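Side-chain contacts in extracellular ligand-binding receptor (Verminephrobacter eiseniae, PDB 4M88), which probably binds amino acids or similar small solutes outside the cytoplasm as the substrate-binding component of an ABC transporter: residues A22-G27 with S77-A82; A217-D222 with R248-V253; K117-R122 with T318-G323. All coordinates share one frame; numbering follows the deposited sequence.

How the contacts relate
Contacts 1 and 3 lie in the lobe built on the five-stranded parallel sheet, contact 2 in the lobe of the seven-stranded mixed sheet; the centres of contacts 2 and 3 are 35 Å apart. Contacts 1 and 3 are buried and apolar in the main, a leucine against selenomethionine and a leucine over a phenylalanine ring. Helix 286-303 flanks both, and Asn102 bonds to Ser77 in one and to the backbone of Val121 and Arg122 in the other. Contact 2 is only partly buried: there an arginine carries the joint, turning its guanidinium onto backbone carbonyls. All three set a helix against a strand or the chain next to one.

Contact 1. Residues A22-G27 with S77-A82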
loop_
_atom_site.group_PDB
_atom_site.type_symbol
_atom_site.label_atom_id
_atom_site.label_comp_id
_atom_site.label_asym_id
_atom_site.label_seq_id
_atom_site.Cartn_x
_atom_site.Cartn_y
_atom_site.Cartn_z
ATOM N N ALA A 22 3.764 -9.185 7.733
ATOM C CA ALA A 22 5.130 -9.658 7.926
ATOM C C ALA A 22 6.080 -8.994 6.926
ATOM O O ALA A 22 7.229 -8.690 7.257
ATOM C CB ALA A 22 5.186 -11.183 7.788
ATOM N N GLY A 23 5.599 -8.782 5.703
ATOM C CA GLY A 23 6.383 -8.116 4.668
ATOM C C GLY A 23 6.689 -6.663 5.003
ATOM O O GLY A 23 7.841 -6.218 4.897
ATOM N N LEU A 24 5.668 -5.914 5.410
ATOM C CA LEU A 24 5.883 -4.547 5.886
ATOM C C LEU A 24 6.883 -4.540 7.027
ATOM O O LEU A 24 7.780 -3.701 7.079
ATOM C CB LEU A 24 4.572 -3.915 6.382
ATOM C CG LEU A 24 3.538 -3.413 5.383
ATOM C CD1 LEU A 24 2.326 -2.909 6.163
ATOM C CD2 LEU A 24 4.111 -2.304 4.521
ATOM N N ASN A 25 6.711 -5.470 7.961
ATOM C CA ASN A 25 7.577 -5.543 9.132
ATOM C C ASN A 25 9.034 -5.832 8.737
ATOM O O ASN A 25 9.967 -5.255 9.297
ATOM C CB ASN A 25 7.045 -6.610 10.091
ATOM C CG ASN A 25 7.850 -6.715 11.376
ATOM O OD1 ASN A 25 8.513 -7.723 11.621
ATOM N ND2 ASN A 25 7.786 -5.682 12.208
ATOM N N GLN A 26 9.223 -6.738 7.788
ATOM C CA GLN A 26 10.563 -7.064 7.293
ATOM C C GLN A 26 11.260 -5.847 6.700
ATOM O O GLN A 26 12.455 -5.615 6.939
ATOM C CB GLN A 26 10.484 -8.186 6.258
ATOM C CG GLN A 26 10.262 -9.555 6.897
ATOM C CD GLN A 26 9.659 -10.559 5.927
ATOM O OE1 GLN A 26 9.446 -10.251 4.758
ATOM N NE2 GLN A 26 9.375 -11.764 6.414
ATOM N N GLY A 27 10.525 -5.074 5.920
ATOM C CA GLY A 27 11.091 -3.888 5.294
ATOM C C GLY A 27 11.446 -2.833 6.321
ATOM O O GLY A 27 12.477 -2.161 6.220
ATOM N N SER A 77 3.225 2.738 9.030
ATOM C CA SER A 77 2.414 1.981 8.064
ATOM C C SER A 77 1.394 1.000 8.673
ATOM O O SER A 77 1.485 -0.209 8.451
ATOM C CB SER A 77 3.328 1.257 7.065
ATOM O OG SER A 77 2.605 0.885 5.906
ATOM N N PRO A 78 0.418 1.518 9.443
ATOM C CA PRO A 78 -0.681 0.621 9.819
ATOM C C PRO A 78 -1.370 0.082 8.573
ATOM O O PRO A 78 -1.446 0.768 7.545
ATOM C CB PRO A 78 -1.629 1.518 10.624
ATOM C CG PRO A 78 -1.295 2.932 10.175
ATOM C CD PRO A 78 0.195 2.898 9.912
HETATM N N MSE A 79 -1.853 -1.149 8.683
HETATM C CA MSE A 79 -2.436 -1.870 7.565
HETATM C C MSE A 79 -3.788 -2.462 7.962
HETATM O O MSE A 79 -3.908 -3.128 8.996
HETATM C CB MSE A 79 -1.485 -2.979 7.118
HETATM C CG MSE A 79 -2.119 -4.005 6.208
HETATM SE SE MSE A 79 -0.784 -5.349 5.698
HETATM C CE MSE A 79 -0.170 -4.456 4.094
ATOM N N GLY A 80 -4.802 -2.207 7.141
ATOM C CA GLY A 80 -6.132 -2.736 7.376
ATOM C C GLY A 80 -7.158 -1.627 7.333
ATOM O O GLY A 80 -7.034 -0.638 8.064
ATOM N N SER A 81 -8.165 -1.784 6.474
ATOM C CA SER A 81 -9.260 -0.818 6.366
ATOM C C SER A 81 -9.967 -0.546 7.696
ATOM O O SER A 81 -10.175 0.611 8.071
ATOM C CB SER A 81 -10.294 -1.311 5.350
ATOM O OG SER A 81 -9.681 -1.590 4.105
ATOM N N ALA A 82 -10.361 -1.611 8.387
ATOM C CA ALA A 82 -11.122 -1.482 9.622
ATOM C C ALA A 82 -10.302 -0.765 10.677
ATOM O O ALA A 82 -10.818 0.083 11.406
ATOM C CB ALA A 82 -11.554 -2.860 10.136
#
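Ser77 meets Leu24 in two ways. Ser77 O stands 3.6 Å from Leu24 CD1, while Ser77 OG lies alongside both methyls, 3.8 Å from Leu24 CD1 and from Leu24 CD2. Those are van der Waals contacts, since a methyl is no conventional donor; Ser77 OG bonds instead to Asn102 ND2. A chi1 of -161° at Ser77 carries OG in toward both the leucine and that asparagine. Two residues on, the chain comes back to the leucine at Met79, a selenomethionine. Met79 CB is 3.9 Å, and Met79 SE 4.0 Å, from Leu24 CD1. Bent at chi3 (-91°), the side chain brings Met79 CE to 3.6 Å from Leu24 CD1, with Leu24 CG 4.1 Å from that Met79 CE. Leu24 CD1 is thus touched by the base, the selenium and the tip of one side chain. Replacing Leu24 with an alanine removes CG and both methyls, which is likely to open a gap beside Ser77 O and leave the Met79 methyl freer to turn. Helix 286-303 closes in as well, Glu290, Ser294 and Phe287 touching Leu24, Ser77 and Met79 in turn. At Gly80 the chain takes the N-cap position of helix 81-89. A strand, 74-76, running through a short loop into a helix, with helix 18-37 packed beside the loop, is characteristic of the Rossmann-like lobes of type I periplasmic binding proteins.

Contact 2. Residues A217-D222 with R248-V253; sequences ALRKAD and RGVGIV
Across this pair the closest CA atoms, those of Arg219 and Val250, stay 10.9 Å apart, so the backbones do not meet and one long side chain has to span the distance. The setting is the alternating alpha/beta lobe of a periplasmic binding protein: helix 208-220 leads to strand 227-229, and helix 235-247 to strand 250-254, the two strands lying parallel and adjacent in the sheet. Helix 208-220 closes in a Schellman motif. Asp222, at positive phi, is its C-prime residue, with Asp222 N bonded to Arg219 O at 3.0 Å and Val223 N returning to Leu218 O.

Arg219 leaves the last turn of that helix toward the strand. A bend at chi2 (-42°) turns the chain before it runs out extended to the guanidinium, whose nitrogens meet several backbone carbonyl oxygens. NE bonds to Gly246 O near the end of helix 235-247, and NH1 to Val223 O and Gln225 O beyond its own helix. NE, NH1 and NH2 are all hydrogen-bonded to residues flanking the two segments, which would limit rotation of the group, and the partial negative charge at the C-terminal end of helix 235-247 would probably favour the cation. Arg219 NH2 lies 3.3 Å from Arg248 O. Gly249 C lies near the guanidinium plane, at its edge. Beyond the glycine the same nitrogen reaches an apolar neighbour: Arg219 NH2 lies 3.9 Å from Val250 CG2.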
loop_
_atom_site.group_PDB
_atom_site.type_symbol
_atom_site.label_atom_id
_atom_site.label_comp_id
_atom_site.label_asym_id
_atom_site.label_seq_id
_atom_site.Cartn_x
_atom_site.Cartn_y
_atom_site.Cartn_z
ATOM N N ALA A 217 -10.836 -16.657 -9.259
ATOM C CA ALA A 217 -12.238 -16.900 -9.579
ATOM C C ALA A 217 -12.567 -16.439 -10.996
ATOM O O ALA A 217 -13.288 -17.129 -11.733
ATOM C CB ALA A 217 -13.137 -16.209 -8.572
ATOM N N LEU A 218 -12.055 -15.271 -11.371
ATOM C CA LEU A 218 -12.256 -14.765 -12.725
ATOM C C LEU A 218 -11.647 -15.704 -13.779
ATOM O O LEU A 218 -12.315 -16.050 -14.754
ATOM C CB LEU A 218 -11.719 -13.335 -12.864
ATOM C CG LEU A 218 -12.517 -12.243 -12.147
ATOM C CD1 LEU A 218 -11.720 -10.946 -12.078
ATOM C CD2 LEU A 218 -13.878 -12.001 -12.830
ATOM N N ARG A 219 -10.401 -16.132 -13.581
ATOM C CA ARG A 219 -9.760 -17.050 -14.525
ATOM C C ARG A 219 -10.542 -18.362 -14.633
ATOM O O ARG A 219 -10.741 -18.890 -15.730
ATOM C CB ARG A 219 -8.302 -17.340 -14.133
ATOM C CG ARG A 219 -7.347 -16.171 -14.262
ATOM C CD ARG A 219 -7.556 -15.374 -15.527
ATOM N NE ARG A 219 -6.431 -14.475 -15.778
ATOM C CZ ARG A 219 -6.486 -13.390 -16.553
ATOM N NH1 ARG A 219 -7.620 -13.043 -17.163
ATOM N NH2 ARG A 219 -5.398 -12.649 -16.726
ATOM N N LYS A 220 -11.007 -18.873 -13.496
ATOM C CA LYS A 220 -11.813 -20.096 -13.489
ATOM C C LYS A 220 -13.163 -19.922 -14.191
ATOM O O LYS A 220 -13.732 -20.888 -14.697
ATOM C CB LYS A 220 -12.035 -20.588 -12.062
ATOM C CG LYS A 220 -10.886 -21.417 -11.544
ATOM C CD LYS A 220 -11.224 -22.063 -10.212
ATOM C CE LYS A 220 -10.329 -23.263 -9.950
ATOM N NZ LYS A 220 -10.379 -23.665 -8.513
ATOM N N ALA A 221 -13.670 -18.692 -14.224
ATOM C CA ALA A 221 -14.914 -18.405 -14.936
ATOM C C ALA A 221 -14.648 -18.079 -16.405
ATOM O O ALA A 221 -15.539 -17.606 -17.105
ATOM C CB ALA A 221 -15.678 -17.275 -14.265
ATOM N N ASP A 222 -13.424 -18.357 -16.855
ATOM C CA ASP A 222 -12.992 -18.138 -18.240
ATOM C C ASP A 222 -13.007 -16.662 -18.622
ATOM O O ASP A 222 -13.266 -16.311 -19.779
ATOM C CB ASP A 222 -13.827 -18.964 -19.232
ATOM C CG ASP A 222 -13.658 -20.473 -19.039
ATOM O OD1 ASP A 222 -12.561 -20.907 -18.626
ATOM O OD2 ASP A 222 -14.623 -21.221 -19.314
ATOM N N ARG A 248 -0.461 -13.948 -16.564
ATOM C CA ARG A 248 -0.072 -13.097 -17.687
ATOM C C ARG A 248 -1.231 -12.186 -18.061
ATOM O O ARG A 248 -2.391 -12.603 -18.067
ATOM C CB ARG A 248 0.402 -13.916 -18.895
ATOM C CG ARG A 248 -0.647 -14.828 -19.464
ATOM C CD ARG A 248 -0.041 -15.942 -20.292
ATOM N NE ARG A 248 -1.086 -16.774 -20.876
ATOM C CZ ARG A 248 -0.867 -17.910 -21.532
ATOM N NH1 ARG A 248 0.370 -18.367 -21.688
ATOM N NH2 ARG A 248 -1.892 -18.589 -22.030
ATOM N N GLY A 249 -0.928 -10.924 -18.331
ATOM C CA GLY A 249 -1.975 -9.996 -18.709
ATOM C C GLY A 249 -2.579 -9.244 -17.540
ATOM O O GLY A 249 -3.393 -8.339 -17.743
ATOM N N VAL A 250 -2.207 -9.612 -16.315
ATOM C CA VAL A 250 -2.637 -8.839 -15.156
ATOM C C VAL A 250 -1.773 -7.590 -15.032
ATOM O O VAL A 250 -0.544 -7.682 -14.991
ATOM C CB VAL A 250 -2.522 -9.645 -13.853
ATOM C CG1 VAL A 250 -2.786 -8.743 -12.638
ATOM C CG2 VAL A 250 -3.475 -10.831 -13.881
ATOM N N GLY A 251 -2.411 -6.426 -14.981
ATOM C CA GLY A 251 -1.693 -5.192 -14.723
ATOM C C GLY A 251 -1.757 -4.829 -13.253
ATOM O O GLY A 251 -2.827 -4.883 -12.645
ATOM N N ILE A 252 -0.613 -4.473 -12.676
ATOM C CA ILE A 252 -0.542 -4.090 -11.272
ATOM C C ILE A 252 -0.081 -2.640 -11.206
ATOM O O ILE A 252 0.992 -2.306 -11.706
ATOM C CB ILE A 252 0.470 -4.952 -10.493
ATOM C CG1 ILE A 252 0.157 -6.438 -10.644
ATOM C CG2 ILE A 252 0.491 -4.557 -9.013
ATOM C CD1 ILE A 252 1.255 -7.341 -10.088
ATOM N N VAL A 253 -0.892 -1.774 -10.611
ATOM C CA VAL A 253 -0.484 -0.379 -10.455
ATOM C C VAL A 253 0.466 -0.320 -9.277
ATOM O O VAL A 253 0.115 -0.744 -8.169
ATOM C CB VAL A 253 -1.665 0.531 -10.162
ATOM C CG1 VAL A 253 -1.220 1.975 -10.190
ATOM C CG2 VAL A 253 -2.709 0.322 -11.191
#

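Contact 3. Residues K117-R122 with T318-G323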
loop_
_atom_site.group_PDB
_atom_site.type_symbol
_atom_site.label_atom_id
_atom_site.label_comp_id
_atom_site.label_asym_id
_atom_site.label_seq_id
_atom_site.Cartn_x
_atom_site.Cartn_y
_atom_site.Cartn_z
ATOM N N LYS A 117 -2.069 14.470 11.442
ATOM C CA LYS A 117 -0.928 13.715 11.958
ATOM C C LYS A 117 -0.658 12.426 11.162
ATOM O O LYS A 117 0.234 11.650 11.497
ATOM C CB LYS A 117 -1.134 13.381 13.444
ATOM C CG LYS A 117 -1.158 14.609 14.354
ATOM C CD LYS A 117 -1.363 14.189 15.805
ATOM C CE LYS A 117 -1.567 15.395 16.700
ATOM N NZ LYS A 117 -1.819 14.957 18.097
ATOM N N PHE A 118 -1.431 12.216 10.101
ATOM C CA PHE A 118 -1.417 10.974 9.327
ATOM C C PHE A 118 -0.826 11.312 7.952
ATOM O O PHE A 118 -1.430 12.071 7.178
ATOM C CB PHE A 118 -2.866 10.478 9.229
ATOM C CG PHE A 118 -3.039 9.120 8.598
ATOM C CD1 PHE A 118 -1.974 8.242 8.459
ATOM C CD2 PHE A 118 -4.297 8.736 8.133
ATOM C CE1 PHE A 118 -2.155 6.976 7.869
ATOM C CE2 PHE A 118 -4.495 7.491 7.535
ATOM C CZ PHE A 118 -3.416 6.602 7.403
ATOM N N PHE A 119 0.383 10.811 7.683
ATOM C CA PHE A 119 1.125 11.151 6.455
ATOM C C PHE A 119 1.138 9.956 5.527
ATOM O O PHE A 119 1.181 8.824 5.995
ATOM C CB PHE A 119 2.575 11.541 6.787
ATOM C CG PHE A 119 2.698 12.860 7.493
ATOM C CD1 PHE A 119 3.021 14.008 6.787
ATOM C CD2 PHE A 119 2.471 12.953 8.861
ATOM C CE1 PHE A 119 3.133 15.234 7.428
ATOM C CE2 PHE A 119 2.580 14.183 9.524
ATOM C CZ PHE A 119 2.911 15.322 8.799
ATOM N N HIS A 120 1.093 10.191 4.214
ATOM C CA HIS A 120 0.987 9.072 3.275
ATOM C C HIS A 120 2.196 9.017 2.365
ATOM O O HIS A 120 2.544 10.009 1.739
ATOM C CB HIS A 120 -0.292 9.205 2.445
ATOM C CG HIS A 120 -1.516 9.346 3.287
ATOM N ND1 HIS A 120 -2.168 8.261 3.834
ATOM C CD2 HIS A 120 -2.165 10.445 3.739
ATOM C CE1 HIS A 120 -3.185 8.688 4.564
ATOM N NE2 HIS A 120 -3.201 10.009 4.529
ATOM N N VAL A 121 2.841 7.856 2.313
ATOM C CA VAL A 121 4.032 7.677 1.493
ATOM C C VAL A 121 3.645 7.109 0.118
ATOM O O VAL A 121 4.260 7.439 -0.886
ATOM C CB VAL A 121 5.059 6.773 2.210
ATOM C CG1 VAL A 121 6.257 6.507 1.329
ATOM C CG2 VAL A 121 5.515 7.447 3.510
ATOM N N ARG A 122 2.631 6.255 0.078
ATOM C CA ARG A 122 2.181 5.708 -1.199
ATOM C C ARG A 122 1.161 6.639 -1.834
ATOM O O ARG A 122 0.423 7.343 -1.133
ATOM C CB ARG A 122 1.535 4.334 -1.006
ATOM C CG ARG A 122 0.341 4.382 -0.047
ATOM C CD ARG A 122 -0.546 3.163 -0.210
ATOM N NE ARG A 122 0.265 1.949 -0.274
ATOM C CZ ARG A 122 -0.009 0.912 -1.056
ATOM N NH1 ARG A 122 0.778 -0.160 -1.048
ATOM N NH2 ARG A 122 -1.080 0.943 -1.843
ATOM N N THR A 318 9.148 18.719 10.943
ATOM C CA THR A 318 10.123 18.538 9.869
ATOM C C THR A 318 9.497 17.975 8.589
ATOM O O THR A 318 9.747 18.493 7.509
ATOM C CB THR A 318 11.289 17.654 10.325
ATOM O OG1 THR A 318 11.974 18.314 11.402
ATOM C CG2 THR A 318 12.249 17.421 9.178
ATOM N N LEU A 319 8.687 16.909 8.726
ATOM C CA LEU A 319 7.980 16.344 7.577
ATOM C C LEU A 319 7.265 17.434 6.778
ATOM O O LEU A 319 7.357 17.485 5.551
ATOM C CB LEU A 319 6.964 15.292 8.035
ATOM C CG LEU A 319 7.552 13.980 8.574
ATOM C CD1 LEU A 319 6.462 13.125 9.189
ATOM C CD2 LEU A 319 8.260 13.219 7.472
ATOM N N SER A 320 6.598 18.353 7.467
ATOM C CA SER A 320 5.769 19.354 6.813
ATOM C C SER A 320 6.529 20.557 6.275
ATOM O O SER A 320 5.967 21.334 5.514
ATOM C CB SER A 320 4.667 19.840 7.761
ATOM O OG SER A 320 3.784 18.786 8.085
ATOM N N THR A 321 7.792 20.725 6.669
ATOM C CA THR A 321 8.527 21.927 6.288
ATOM C C THR A 321 9.850 21.678 5.566
ATOM O O THR A 321 10.502 22.631 5.145
ATOM C CB THR A 321 8.786 22.862 7.510
ATOM O OG1 THR A 321 9.626 22.201 8.468
ATOM C CG2 THR A 321 7.481 23.248 8.178
HETATM N N MSE A 322 10.245 20.416 5.416
HETATM C CA MSE A 322 11.531 20.109 4.778
HETATM C C MSE A 322 11.483 20.235 3.259
HETATM O O MSE A 322 12.519 20.202 2.596
HETATM C CB MSE A 322 12.018 18.707 5.163
HETATM C CG MSE A 322 11.136 17.576 4.671
HETATM SE SE MSE A 322 11.624 15.822 5.447
HETATM C CE MSE A 322 10.236 14.787 4.545
ATOM N N GLY A 323 10.281 20.367 2.709
ATOM C CA GLY A 323 10.128 20.468 1.268
ATOM C C GLY A 323 10.348 19.122 0.605
ATOM O O GLY A 323 10.232 18.069 1.246
#
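Phe119 carries the ring that Leu319 and Ser320 meet, and its bonds can be followed outward. At CB the side chain heads for the helix, with CG set anti to the carbonyl carbon (chi1 -70°). Phe119 CG is 4.1 Å from Leu319 CD1; along one side of the ring Phe119 CD2 and Phe119 CE2 are each 4.0 Å from Leu319 CD1. The near-equal distances agree with a CH-pi contact: Leu319 CD1 sits 3.9 Å from the centroid of the Phe119 ring and only 7° off its normal, squarely over one face. Strand 118-119 is an outer strand of the five-stranded parallel sheet in this Rossmann-like lobe, and helix 312-321 packs over the sheet face at this end, with Val99 of the neighbouring strand 99-101 touching both Phe119 and Leu319. Farther out, Phe119 CE1 has two partners, Ser320 OG at 3.7 Å and, at the root of the leucine, Leu319 CB at 3.9 Å. Ser320 OG lies beside the CE1-CZ edge, in the ring plane and 3.6 Å from Phe119 CZ.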